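Local coordinates for protein probable zinc protease (Pseudomonas aeruginosa, PDB 4NNZ) that probably acts as one subunit of a heterodimeric zinc-dependent peptidase of the M16 family, at residues G250-S255 and D308-L313; N266-I271 and T299-F304. All coordinates share one frame; numbering follows the deposited sequence.

Contact 1 of 2, residues G250-S255 and D308-L313; sequences GFNVPS and DSLFVL
F251 and V253 pair with F311 and S309 as neighbouring antiparallel strands. The strands belong to the mixed five-stranded sheet in the second half of this M16 peptidase chain, within the region assigned to the inactive-domain family. Their short axes approach to 4.4 Å at 157°.

Four backbone hydrogen bonds join them, two in each hydrogen-bonded pair. F251 N donates to F311 O at 2.9 Å, and F311 N returns a bond to F251 O. V253 and S309 repeat the exchange. G250 with V312 and N252 with L310 are the non-hydrogen-bonded pairs. CA-H...O contacts add to the ladder: G250 CA lies 3.3 Å from F311 O, and L310 CA also points its hydrogen at F251 O.

Side-chain contacts lie on both faces. F251, V253, S309 and F311 share the face toward helix 262-276, where V253 touches L268 and F311 touches I271. F251 CB and F311 CB are 4.3 Å apart, but the rings diverge: CG is anti to the carbonyl carbon in F251 and anti to the backbone N in F311 (chi1 -172°). The ring of F410 meets both. On the other face the methyl L310 CD2 lies against the backbone, over the peptide between F251 and N252, 3.5 Å from F251 O.

Polar side chains of both segments find partners outside them. D308 bonds through OD1 to S258 and through OD2 to the backbone of E227. S255 OG binds G307 O, while S255 CB packs on S309 CB at 3.9 Å. N252 OD1 is held by R234, and its ND2 by A152 O. A water also bridges the strands: it accepts from N252 ND2 and donates to S309 O at 2.9 Å.

Contact 2 of 2, residues N266-I271 and T299-F304; sequences NALRLI and TYYDAF
R269 reaches from its helix across A303 to the ring of F304. The contact is side-chain packing between a helix and the C-terminal part of an edge strand with the loop that follows.

The arginine starts with CG anti to its carbonyl carbon and runs extended through chi2, then bends at chi3 (42°). CD rests on A303 CB at 3.6 Å. Beyond the bend, one face of the guanidinium meets the F304 ring at its CZ, which lies 3.8 Å from R269 NH1. The two planes stand 74° apart, so this is not a parallel stack. Within the helix, NH1 also bonds to N266 OD1 at 3.3 Å, coming from above the amide carbonyl plane. D390 forms a salt bridge with the same NH1, which probably helps fix the guanidinium.

Y301 has CG anti to its backbone N (chi1 169°), which sends the ring toward the helix. Its CE2 lies 3.6 Å from L268 CB. R269 CG comes to the edge of the same ring, near its plane. The hydroxyl hydrogen-bonds to P254 O.

An Asx turn shapes the loop after the strand: F304 N donates to D302 OD1 at 2.6 Å.

Helix 262-276 thus covers the last part of strand 294-301 and the start of the loop after it. Helix 386-396 flanks R269 and F304 through L394 and D390, and helix 346-364 reaches R269 through M356 and M360.

Following the chain from the N terminus, the first segment reached is on strand 246-253, after the first half of the chain; helix 262-276 comes next. The chain returns through strand 294-301, turns, and leaves along strand 309-317. Contact 2 closes the inner loop, from helix to edge strand. Contact 1 closes the outer loop, so contact 2 is nested inside it and the two do not cross. Their centres are about 8 Å apart. They meet directly: S309 OG probably bonds to D302 O at 2.8 Å. Together they tie two inner strands and one edge strand of a single sheet to the helix packed on it.

Contact 1 of 2, residues G250-S255 and D308-L313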
loop_
_atom_site.group_PDB
_atom_site.type_symbol
_atom_site.label_atom_id
_atom_site.label_comp_id
_atom_site.label_asym_id
_atom_site.label_seq_id
_atom_site.Cartn_x
_atom_site.Cartn_y
_atom_site.Cartn_z
ATOM N N GLY A 250 13.539 -3.584 11.740
ATOM C CA GLY A 250 13.853 -3.554 10.332
ATOM C C GLY A 250 14.358 -2.222 9.859
ATOM O O GLY A 250 13.842 -1.245 10.236
ATOM N N PHE A 251 15.371 -2.203 9.025
ATOM C CA PHE A 251 15.863 -0.965 8.465
ATOM C C PHE A 251 15.689 -0.876 6.965
ATOM O O PHE A 251 16.080 -1.745 6.270
ATOM C CB PHE A 251 17.315 -0.800 8.820
ATOM C CG PHE A 251 17.544 -0.471 10.247
ATOM C CD1 PHE A 251 17.414 0.789 10.685
ATOM C CD2 PHE A 251 17.880 -1.437 11.142
ATOM C CE1 PHE A 251 17.628 1.103 11.983
ATOM C CE2 PHE A 251 18.080 -1.136 12.449
ATOM C CZ PHE A 251 17.953 0.145 12.868
ATOM N N ASN A 252 15.081 0.188 6.482
ATOM C CA ASN A 252 14.878 0.343 5.059
ATOM C C ASN A 252 16.168 0.602 4.356
ATOM O O ASN A 252 16.909 1.479 4.717
ATOM C CB ASN A 252 13.933 1.485 4.742
ATOM C CG ASN A 252 12.530 1.228 5.172
ATOM O OD1 ASN A 252 12.151 1.581 6.244
ATOM N ND2 ASN A 252 11.758 0.642 4.317
ATOM N N VAL A 253 16.428 -0.171 3.331
ATOM C CA VAL A 253 17.718 -0.167 2.696
ATOM C C VAL A 253 17.612 -0.483 1.240
ATOM O O VAL A 253 16.595 -0.866 0.779
ATOM C CB VAL A 253 18.700 -1.150 3.332
ATOM C CG1 VAL A 253 19.194 -0.651 4.653
ATOM C CG2 VAL A 253 18.090 -2.509 3.460
ATOM N N PRO A 254 18.682 -0.310 0.510
ATOM C CA PRO A 254 18.744 -0.720 -0.880
ATOM C C PRO A 254 19.017 -2.193 -1.110
ATOM O O PRO A 254 19.415 -2.913 -0.255
ATOM C CB PRO A 254 19.889 0.103 -1.419
ATOM C CG PRO A 254 20.709 0.385 -0.249
ATOM C CD PRO A 254 19.763 0.602 0.847
ATOM N N SER A 255 18.830 -2.612 -2.334
ATOM C CA SER A 255 19.208 -3.921 -2.770
ATOM C C SER A 255 19.859 -3.733 -4.113
ATOM O O SER A 255 19.893 -2.654 -4.611
ATOM C CB SER A 255 18.026 -4.866 -2.813
ATOM O OG SER A 255 17.399 -4.846 -4.038
ATOM N N ASP A 308 13.867 -2.215 -3.503
ATOM C CA ASP A 308 14.460 -2.015 -2.207
ATOM C C ASP A 308 14.220 -3.137 -1.230
ATOM O O ASP A 308 13.502 -4.036 -1.507
ATOM C CB ASP A 308 13.948 -0.728 -1.611
ATOM C CG ASP A 308 14.550 0.458 -2.236
ATOM O OD1 ASP A 308 15.645 0.351 -2.774
ATOM O OD2 ASP A 308 13.934 1.508 -2.192
ATOM N N SER A 309 14.829 -3.042 -0.073
ATOM C CA SER A 309 14.886 -4.130 0.845
ATOM C C SER A 309 14.919 -3.707 2.291
ATOM O O SER A 309 14.860 -2.567 2.606
ATOM C CB SER A 309 16.069 -5.021 0.524
ATOM O OG SER A 309 16.004 -6.191 1.275
ATOM N N LEU A 310 14.989 -4.692 3.155
ATOM C CA LEU A 310 14.906 -4.522 4.571
ATOM C C LEU A 310 16.012 -5.283 5.249
ATOM O O LEU A 310 16.257 -6.400 4.916
ATOM C CB LEU A 310 13.596 -5.107 5.018
ATOM C CG LEU A 310 12.430 -4.300 5.524
ATOM C CD1 LEU A 310 11.617 -5.171 6.433
ATOM C CD2 LEU A 310 12.858 -3.068 6.277
ATOM N N PHE A 311 16.662 -4.670 6.216
ATOM C CA PHE A 311 17.661 -5.336 7.006
ATOM C C PHE A 311 17.040 -5.642 8.326
ATOM O O PHE A 311 16.666 -4.778 9.027
ATOM C CB PHE A 311 18.866 -4.441 7.224
ATOM C CG PHE A 311 20.018 -5.128 7.880
ATOM C CD1 PHE A 311 20.054 -5.303 9.231
ATOM C CD2 PHE A 311 21.057 -5.594 7.142
ATOM C CE1 PHE A 311 21.100 -5.932 9.827
ATOM C CE2 PHE A 311 22.110 -6.219 7.736
ATOM C CZ PHE A 311 22.129 -6.389 9.076
ATOM N N VAL A 312 16.937 -6.907 8.656
ATOM C CA VAL A 312 16.108 -7.319 9.751
ATOM C C VAL A 312 16.798 -7.947 10.934
ATOM O O VAL A 312 17.682 -8.711 10.808
ATOM C CB VAL A 312 14.977 -8.221 9.267
ATOM C CG1 VAL A 312 14.068 -8.582 10.400
ATOM C CG2 VAL A 312 14.176 -7.498 8.235
ATOM N N LEU A 313 16.351 -7.584 12.107
ATOM C CA LEU A 313 16.876 -8.124 13.326
ATOM C C LEU A 313 15.781 -8.781 14.133
ATOM O O LEU A 313 14.695 -8.293 14.223
ATOM C CB LEU A 313 17.520 -7.028 14.133
ATOM C CG LEU A 313 18.948 -6.745 13.744
ATOM C CD1 LEU A 313 19.038 -5.526 12.874
ATOM C CD2 LEU A 313 19.799 -6.591 14.970
HETATM O O HOH W 1 12.999 -0.319 2.205
#

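Contact 2 of 2, residues N266-I271 and T299-F304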
loop_
_atom_site.group_PDB
_atom_site.type_symbol
_atom_site.label_atom_id
_atom_site.label_comp_id
_atom_site.label_asym_id
_atom_site.label_seq_id
_atom_site.Cartn_x
_atom_site.Cartn_y
_atom_site.Cartn_z
ATOM N N ASN A 266 26.702 -4.962 -0.596
ATOM C CA ASN A 266 27.517 -6.071 -0.236
ATOM C C ASN A 266 28.059 -5.909 1.153
ATOM O O ASN A 266 28.288 -6.864 1.845
ATOM C CB ASN A 266 28.577 -6.317 -1.277
ATOM C CG ASN A 266 28.000 -6.825 -2.556
ATOM O OD1 ASN A 266 26.916 -7.339 -2.582
ATOM N ND2 ASN A 266 28.717 -6.671 -3.613
ATOM N N ALA A 267 28.258 -4.667 1.537
ATOM C CA ALA A 267 28.626 -4.319 2.877
ATOM C C ALA A 267 27.532 -4.660 3.861
ATOM O O ALA A 267 27.790 -5.075 4.945
ATOM C CB ALA A 267 28.976 -2.868 2.954
ATOM N N LEU A 268 26.305 -4.463 3.472
ATOM C CA LEU A 268 25.191 -4.885 4.278
ATOM C C LEU A 268 25.064 -6.391 4.471
ATOM O O LEU A 268 24.697 -6.844 5.515
ATOM C CB LEU A 268 23.905 -4.272 3.756
ATOM C CG LEU A 268 23.769 -2.813 4.075
ATOM C CD1 LEU A 268 22.596 -2.233 3.352
ATOM C CD2 LEU A 268 23.637 -2.587 5.555
ATOM N N ARG A 269 25.348 -7.154 3.442
ATOM C CA ARG A 269 25.309 -8.585 3.539
ATOM C C ARG A 269 26.333 -9.070 4.519
ATOM O O ARG A 269 26.061 -9.906 5.333
ATOM C CB ARG A 269 25.565 -9.181 2.177
ATOM C CG ARG A 269 24.800 -8.460 1.107
ATOM C CD ARG A 269 25.075 -8.993 -0.265
ATOM N NE ARG A 269 25.133 -10.433 -0.311
ATOM C CZ ARG A 269 25.618 -11.116 -1.325
ATOM N NH1 ARG A 269 26.084 -10.497 -2.363
ATOM N NH2 ARG A 269 25.632 -12.415 -1.302
ATOM N N LEU A 270 27.510 -8.499 4.433
ATOM C CA LEU A 270 28.592 -8.785 5.316
ATOM C C LEU A 270 28.245 -8.407 6.741
ATOM O O LEU A 270 28.618 -9.088 7.652
ATOM C CB LEU A 270 29.844 -8.052 4.849
ATOM C CG LEU A 270 31.025 -8.773 4.211
ATOM C CD1 LEU A 270 31.424 -9.987 4.991
ATOM C CD2 LEU A 270 30.734 -9.183 2.793
ATOM N N ILE A 271 27.530 -7.322 6.943
ATOM C CA ILE A 271 27.145 -6.926 8.281
ATOM C C ILE A 271 26.238 -7.945 8.924
ATOM O O ILE A 271 26.349 -8.198 10.097
ATOM C CB ILE A 271 26.539 -5.509 8.323
ATOM C CG1 ILE A 271 27.620 -4.470 8.217
ATOM C CG2 ILE A 271 25.829 -5.216 9.619
ATOM C CD1 ILE A 271 27.117 -3.154 7.720
ATOM N N THR A 299 19.321 -12.313 12.087
ATOM C CA THR A 299 19.240 -11.296 11.081
ATOM C C THR A 299 18.840 -11.909 9.767
ATOM O O THR A 299 19.139 -13.040 9.487
ATOM C CB THR A 299 20.560 -10.543 10.878
ATOM O OG1 THR A 299 21.459 -11.353 10.152
ATOM C CG2 THR A 299 21.178 -10.212 12.131
ATOM N N TYR A 300 18.110 -11.154 8.979
ATOM C CA TYR A 300 17.823 -11.550 7.645
ATOM C C TYR A 300 17.887 -10.335 6.755
ATOM O O TYR A 300 17.377 -9.328 7.102
ATOM C CB TYR A 300 16.465 -12.224 7.623
ATOM C CG TYR A 300 15.906 -12.524 6.262
ATOM C CD1 TYR A 300 16.395 -13.547 5.493
ATOM C CD2 TYR A 300 14.872 -11.775 5.754
ATOM C CE1 TYR A 300 15.875 -13.813 4.248
ATOM C CE2 TYR A 300 14.352 -12.030 4.512
ATOM C CZ TYR A 300 14.846 -13.051 3.764
ATOM O OH TYR A 300 14.286 -13.289 2.533
ATOM N N TYR A 301 18.589 -10.405 5.644
ATOM C CA TYR A 301 18.585 -9.359 4.632
ATOM C C TYR A 301 18.647 -9.952 3.244
ATOM O O TYR A 301 19.600 -10.607 2.940
ATOM C CB TYR A 301 19.796 -8.469 4.839
ATOM C CG TYR A 301 20.081 -7.489 3.740
ATOM C CD1 TYR A 301 19.116 -6.642 3.292
ATOM C CD2 TYR A 301 21.322 -7.402 3.177
ATOM C CE1 TYR A 301 19.362 -5.750 2.307
ATOM C CE2 TYR A 301 21.579 -6.502 2.188
ATOM C CZ TYR A 301 20.582 -5.677 1.768
ATOM O OH TYR A 301 20.795 -4.772 0.801
ATOM N N ASP A 302 17.660 -9.714 2.396
ATOM C CA ASP A 302 17.735 -10.174 1.025
ATOM C C ASP A 302 18.259 -9.079 0.145
ATOM O O ASP A 302 17.643 -8.078 -0.017
ATOM C CB ASP A 302 16.382 -10.616 0.508
ATOM C CG ASP A 302 16.455 -11.200 -0.876
ATOM O OD1 ASP A 302 17.480 -11.059 -1.523
ATOM O OD2 ASP A 302 15.486 -11.802 -1.335
ATOM N N ALA A 303 19.424 -9.306 -0.419
ATOM C CA ALA A 303 20.105 -8.339 -1.227
ATOM C C ALA A 303 19.722 -8.431 -2.670
ATOM O O ALA A 303 20.159 -7.647 -3.462
ATOM C CB ALA A 303 21.587 -8.525 -1.091
ATOM N N PHE A 304 18.895 -9.398 -3.010
ATOM C CA PHE A 304 18.555 -9.652 -4.392
ATOM C C PHE A 304 17.123 -9.359 -4.786
ATOM O O PHE A 304 16.509 -10.117 -5.457
ATOM C CB PHE A 304 18.963 -11.048 -4.809
ATOM C CG PHE A 304 20.386 -11.327 -4.575
ATOM C CD1 PHE A 304 21.317 -10.905 -5.454
ATOM C CD2 PHE A 304 20.788 -11.967 -3.454
ATOM C CE1 PHE A 304 22.630 -11.138 -5.244
ATOM C CE2 PHE A 304 22.098 -12.200 -3.227
ATOM C CZ PHE A 304 23.023 -11.785 -4.128
#